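Local coordinates for protein thiosulfate reductase (Thermus thermophilus, PDB 2VPZ) that probably reduces sulfur compounds such as polysulfide or thiosulfate, using a molybdenum bis-molybdopterin guanine dinucleotide cofactor and a [4Fe-4S] cluster, at residues Leu78-Gly82 and Pro627-Phe631. Sequence-based numbering, arbitrary orientation.
Sequences LCPRG and PVHTF. With MGD (2-amino-5,6-dimercapto-7-methyl-3,7,8a,9-tetrahydro-8-oxa-1,3,9,10-tetraaza-anthracen-4-one guanosine dinucleotide), chain I; SF4 (iron/sulfur cluster), chain G.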
ATOM      1  N   LEU A  78      10.169  27.413  10.810  1.00 35.66           N
ATOM      2  CA  LEU A  78      11.508  27.402  11.393  1.00 36.17           C
ATOM      3  C   LEU A  78      12.137  25.992  11.261  1.00 36.34           C
ATOM      4  O   LEU A  78      11.433  24.976  11.394  1.00 36.02           O
ATOM      5  CB  LEU A  78      11.450  27.823  12.890  1.00 33.58           C
ATOM      6  CG  LEU A  78      12.380  28.923  13.462  1.00 34.15           C
ATOM      7  CD1 LEU A  78      12.364  30.172  12.538  1.00 33.54           C
ATOM      8  CD2 LEU A  78      11.965  29.313  14.901  1.00 32.36           C
ATOM      9  N   CYS A  79      13.441  25.922  10.982  1.00 35.52           N
ATOM     10  CA  CYS A  79      14.151  24.657  10.876  1.00 34.05           C
ATOM     11  C   CYS A  79      14.523  24.205  12.306  1.00 33.08           C
ATOM     12  O   CYS A  79      14.388  24.979  13.257  1.00 33.25           O
ATOM     13  CB  CYS A  79      15.443  24.806  10.022  1.00 33.62           C
ATOM     14  SG  CYS A  79      16.972  25.462  10.925  1.00 36.41           S
ATOM     15  N   PRO A  80      15.000  22.942  12.478  1.00 31.89           N
ATOM     16  CA  PRO A  80      15.401  22.407  13.796  1.00 32.05           C
ATOM     17  C   PRO A  80      16.437  23.265  14.575  1.00 31.24           C
ATOM     18  O   PRO A  80      16.318  23.483  15.792  1.00 33.04           O
ATOM     19  CB  PRO A  80      15.896  20.987  13.486  1.00 31.89           C
ATOM     20  CG  PRO A  80      16.299  21.052  12.002  1.00 31.65           C
ATOM     21  CD  PRO A  80      15.319  22.011  11.389  1.00 32.13           C
ATOM     22  N   ARG A  81      17.460  23.751  13.874  1.00 33.24           N
ATOM     23  CA  ARG A  81      18.514  24.588  14.461  1.00 33.16           C
ATOM     24  C   ARG A  81      17.965  25.902  15.027  1.00 33.58           C
ATOM     25  O   ARG A  81      18.459  26.396  16.052  1.00 35.27           O
ATOM     26  CB  ARG A  81      19.627  24.842  13.423  1.00 30.74           C
ATOM     27  CG  ARG A  81      20.385  23.553  13.083  1.00 30.86           C
ATOM     28  CD  ARG A  81      21.226  23.643  11.798  1.00 30.99           C
ATOM     29  NE  ARG A  81      20.497  24.138  10.627  1.00 29.64           N
ATOM     30  CZ  ARG A  81      20.731  25.280   9.982  1.00 28.53           C
ATOM     31  NH1 ARG A  81      21.698  26.089  10.376  1.00 26.78           N
ATOM     32  NH2 ARG A  81      19.966  25.619   8.945  1.00 28.35           N
ATOM     33  N   GLY A  82      16.948  26.460  14.372  1.00 32.96           N
ATOM     34  CA  GLY A  82      16.332  27.687  14.838  1.00 30.19           C
ATOM     35  C   GLY A  82      15.561  27.436  16.123  1.00 31.76           C
ATOM     36  O   GLY A  82      15.611  28.237  17.074  1.00 30.57           O
ATOM     37  N   PRO A 627      21.082  17.760   9.335  1.00 32.86           N
ATOM     38  CA  PRO A 627      19.941  18.699   9.412  1.00 33.08           C
ATOM     39  C   PRO A 627      19.654  19.507  10.691  1.00 32.67           C
ATOM     40  O   PRO A 627      18.959  20.552  10.693  1.00 33.22           O
ATOM     41  CB  PRO A 627      18.727  17.852   8.990  1.00 32.49           C
ATOM     42  CG  PRO A 627      19.092  16.427   9.492  1.00 32.22           C
ATOM     43  CD  PRO A 627      20.621  16.358   9.271  1.00 32.87           C
ATOM     44  N   VAL A 628      20.271  19.011  11.758  1.00 32.09           N
ATOM     45  CA  VAL A 628      20.115  19.432  13.154  1.00 31.55           C
ATOM     46  C   VAL A 628      21.294  20.154  13.873  1.00 30.49           C
ATOM     47  O   VAL A 628      21.151  20.686  14.982  1.00 31.39           O
ATOM     48  CB  VAL A 628      19.711  18.090  13.904  1.00 33.52           C
ATOM     49  CG1 VAL A 628      19.980  18.151  15.375  1.00 34.76           C
ATOM     50  CG2 VAL A 628      18.219  17.735  13.612  1.00 34.01           C
ATOM     51  N   HIS A 629      22.469  20.170  13.243  1.00 28.61           N
ATOM     52  CA  HIS A 629      23.640  20.804  13.812  1.00 27.91           C
ATOM     53  C   HIS A 629      24.177  21.908  12.880  1.00 27.97           C
ATOM     54  O   HIS A 629      24.155  21.762  11.651  1.00 28.85           O
ATOM     55  CB  HIS A 629      24.779  19.726  14.087  1.00 25.47           C
ATOM     56  CG  HIS A 629      24.576  18.838  15.279  1.00 27.26           C
ATOM     57  ND1 HIS A 629      24.671  19.273  16.568  1.00 23.38           N
ATOM     58  CD2 HIS A 629      24.282  17.536  15.359  1.00 24.08           C
ATOM     59  CE1 HIS A 629      24.430  18.282  17.396  1.00 25.56           C
ATOM     60  NE2 HIS A 629      24.188  17.208  16.681  1.00 25.36           N
ATOM     61  N   THR A 630      24.614  23.029  13.444  1.00 28.23           N
ATOM     62  CA  THR A 630      25.213  24.088  12.634  1.00 29.78           C
ATOM     63  C   THR A 630      26.780  23.898  12.695  1.00 30.96           C
ATOM     64  O   THR A 630      27.309  23.619  13.773  1.00 35.03           O
ATOM     65  CB  THR A 630      24.804  25.505  13.175  1.00 29.66           C
ATOM     66  OG1 THR A 630      23.389  25.706  13.022  1.00 30.88           O
ATOM     67  CG2 THR A 630      25.568  26.609  12.420  1.00 29.62           C
ATOM     68  N   PHE A 631      27.500  23.933  11.572  1.00 28.94           N
ATOM     69  CA  PHE A 631      28.988  23.791  11.564  1.00 33.51           C
ATOM     70  C   PHE A 631      29.658  22.979  12.677  1.00 36.16           C
ATOM     71  O   PHE A 631      29.789  21.750  12.584  1.00 38.02           O
ATOM     72  CB  PHE A 631      29.599  25.178  11.544  1.00 32.21           C
ATOM     73  CG  PHE A 631      29.091  26.057  10.462  1.00 28.38           C
ATOM     74  CD1 PHE A 631      28.559  27.308  10.742  1.00 26.52           C
ATOM     75  CD2 PHE A 631      29.108  25.587   9.151  1.00 28.54           C
ATOM     76  CE1 PHE A 631      28.038  28.095   9.727  1.00 28.22           C
ATOM     77  CE2 PHE A 631      28.588  26.364   8.089  1.00 29.44           C
ATOM     78  CZ  PHE A 631      28.052  27.628   8.379  1.00 28.53           C
TER
HETATM   79  PB  MGD I1766      27.706  21.194  -1.378  1.00 29.45           P
HETATM   80  O1B MGD I1766      29.145  21.116  -1.050  1.00 30.92           O
HETATM   81  O2B MGD I1766      27.272  21.649  -2.677  1.00 30.31           O
HETATM   82  O3B MGD I1766      27.268  22.093  -0.129  1.00 28.55           O
HETATM   83  O3A MGD I1766      25.966  23.070   1.827  1.00 23.67           O
HETATM   84  PA  MGD I1766      26.004  22.991   0.252  1.00 26.89           P
HETATM   85  O1A MGD I1766      26.119  24.389  -0.139  1.00 27.59           O
HETATM   86  O2A MGD I1766      24.768  22.379  -0.211  1.00 24.89           O
HETATM   87  O5' MGD I1766      27.034  19.807  -1.157  1.00 31.16           O
HETATM   88  C5' MGD I1766      27.393  18.748  -0.267  1.00 31.22           C
HETATM   89  C4' MGD I1766      27.172  17.559  -1.187  1.00 31.10           C
HETATM   90  O4' MGD I1766      28.216  17.721  -2.133  1.00 32.35           O
HETATM   91  C3' MGD I1766      27.374  16.133  -0.609  1.00 33.43           C
HETATM   92  O3' MGD I1766      26.266  15.264  -0.959  1.00 31.24           O
HETATM   93  C2' MGD I1766      28.656  15.594  -1.292  1.00 34.38           C
HETATM   94  O2' MGD I1766      28.404  14.281  -1.776  1.00 33.50           O
HETATM   95  C1' MGD I1766      28.719  16.436  -2.541  1.00 35.91           C
HETATM   96  N9  MGD I1766      29.928  16.364  -3.407  1.00 38.88           N
HETATM   97  C8  MGD I1766      31.216  16.133  -2.998  1.00 40.67           C
HETATM   98  N7  MGD I1766      32.083  16.122  -4.050  1.00 40.55           N
HETATM   99  C5  MGD I1766      31.334  16.327  -5.164  1.00 40.14           C
HETATM  100  C6  MGD I1766      31.601  16.347  -6.617  1.00 40.02           C
HETATM  101  O6  MGD I1766      32.779  16.249  -6.977  1.00 39.30           O
HETATM  102  N1  MGD I1766      30.594  16.562  -7.461  1.00 39.40           N
HETATM  103  C2  MGD I1766      29.307  16.683  -7.035  1.00 40.16           C
HETATM  104  N2  MGD I1766      28.294  16.897  -7.948  1.00 40.23           N
HETATM  105  N3  MGD I1766      28.974  16.664  -5.707  1.00 40.37           N
HETATM  106  C4  MGD I1766      29.920  16.494  -4.743  1.00 39.27           C
HETATM  107  C10 MGD I1766      26.727  23.864   2.712  1.00 28.60           C
HETATM  108  C11 MGD I1766      25.845  25.027   3.030  1.00 31.56           C
HETATM  109  O11 MGD I1766      24.747  24.548   3.822  1.00 32.06           O
HETATM  110  C12 MGD I1766      26.604  26.262   3.580  1.00 34.59           C
HETATM  111  S12 MGD I1766      27.943  26.903   2.787  1.00 31.68           S
HETATM  112  C13 MGD I1766      26.234  26.920   4.738  1.00 34.58           C
HETATM  113  S13 MGD I1766      27.036  28.343   5.221  1.00 33.05           S
HETATM  114  C14 MGD I1766      25.093  26.414   5.582  1.00 33.20           C
HETATM  115  N15 MGD I1766      25.447  25.726   6.768  1.00 33.64           N
HETATM  116  C16 MGD I1766      24.595  24.823   7.351  1.00 36.05           C
HETATM  117  C17 MGD I1766      24.864  24.080   8.633  1.00 36.78           C
HETATM  118  O17 MGD I1766      25.921  24.322   9.279  1.00 39.32           O
HETATM  119  N18 MGD I1766      23.915  23.216   9.132  1.00 35.77           N
HETATM  120  C19 MGD I1766      22.801  22.985   8.392  1.00 36.26           C
HETATM  121  N19 MGD I1766      21.959  22.086   8.863  1.00 35.61           N
HETATM  122  N20 MGD I1766      22.469  23.568   7.191  1.00 36.72           N
HETATM  123  C21 MGD I1766      23.324  24.510   6.687  1.00 36.23           C
HETATM  124  N22 MGD I1766      23.109  25.114   5.529  1.00 36.45           N
HETATM  125  C23 MGD I1766      24.159  25.609   4.701  1.00 33.32           C
HETATM  126 FE1  SF4 G1764      17.050  30.367   9.982  1.00 41.75          FE
HETATM  127 FE2  SF4 G1764      17.418  27.723  10.638  1.00 32.40          FE
HETATM  128 FE3  SF4 G1764      19.561  29.400  10.243  1.00 33.34          FE
HETATM  129 FE4  SF4 G1764      18.020  29.694  12.486  1.00 39.34          FE
HETATM  130  S1  SF4 G1764      19.298  27.854  11.958  1.00 34.05           S
HETATM  131  S2  SF4 G1764      18.790  31.394  11.103  1.00 38.14           S
HETATM  132  S3  SF4 G1764      15.952  29.173  11.651  1.00 40.54           S
HETATM  133  S4  SF4 G1764      18.012  28.749   8.642  1.00 37.84           S
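Arg81 and Thr630 meet in a hydrogen bond that illustrates how one arginine can stand between two redox groups. NH1 of Arg81 donates almost straight (169°) to Thr630 OG1, 3.2 Å away and close to the guanidinium plane; OG1 is also hydrogen-bonded to Gly46 O. The arginine chain bends at chi3 (-51°), bringing the flat group between the cofactors. MGD C19 lies over the centre of one face, 3.4 Å above the plane, the opposite face has SF4 S1 toward its rim, and the positive charge probably tempers the cluster's negative charge. Were Arg81 replaced by alanine, Thr630 would probably keep Gly46 O but lose the NH1 donor, and a gap would open between pterin and cluster.

Each segment also holds a cofactor directly. Cys79 SG binds iron FE2 of the cluster at 2.3 Å and, as N-cap, accepts a weak bond from Gly82 N. Across from it, His629 O accepts from MGD N18 (2.9 Å), while Phe631 N donates to MGD O17 (2.8 Å).

Apolar packing is slight: Pro80 CB lies 4.0 Å from Val628 CG2, and Pro80 CG touches Pro627 O at 3.0 Å.

The contact joins the Fe4S4 domain to the dinucleotide-binding domain, Arg81 bridging cluster and pterin. Cys79 and the start of helix 80-84 form the cluster side, facing the loop after strand 619-624; helix 638-641 packs against Val628 and His629.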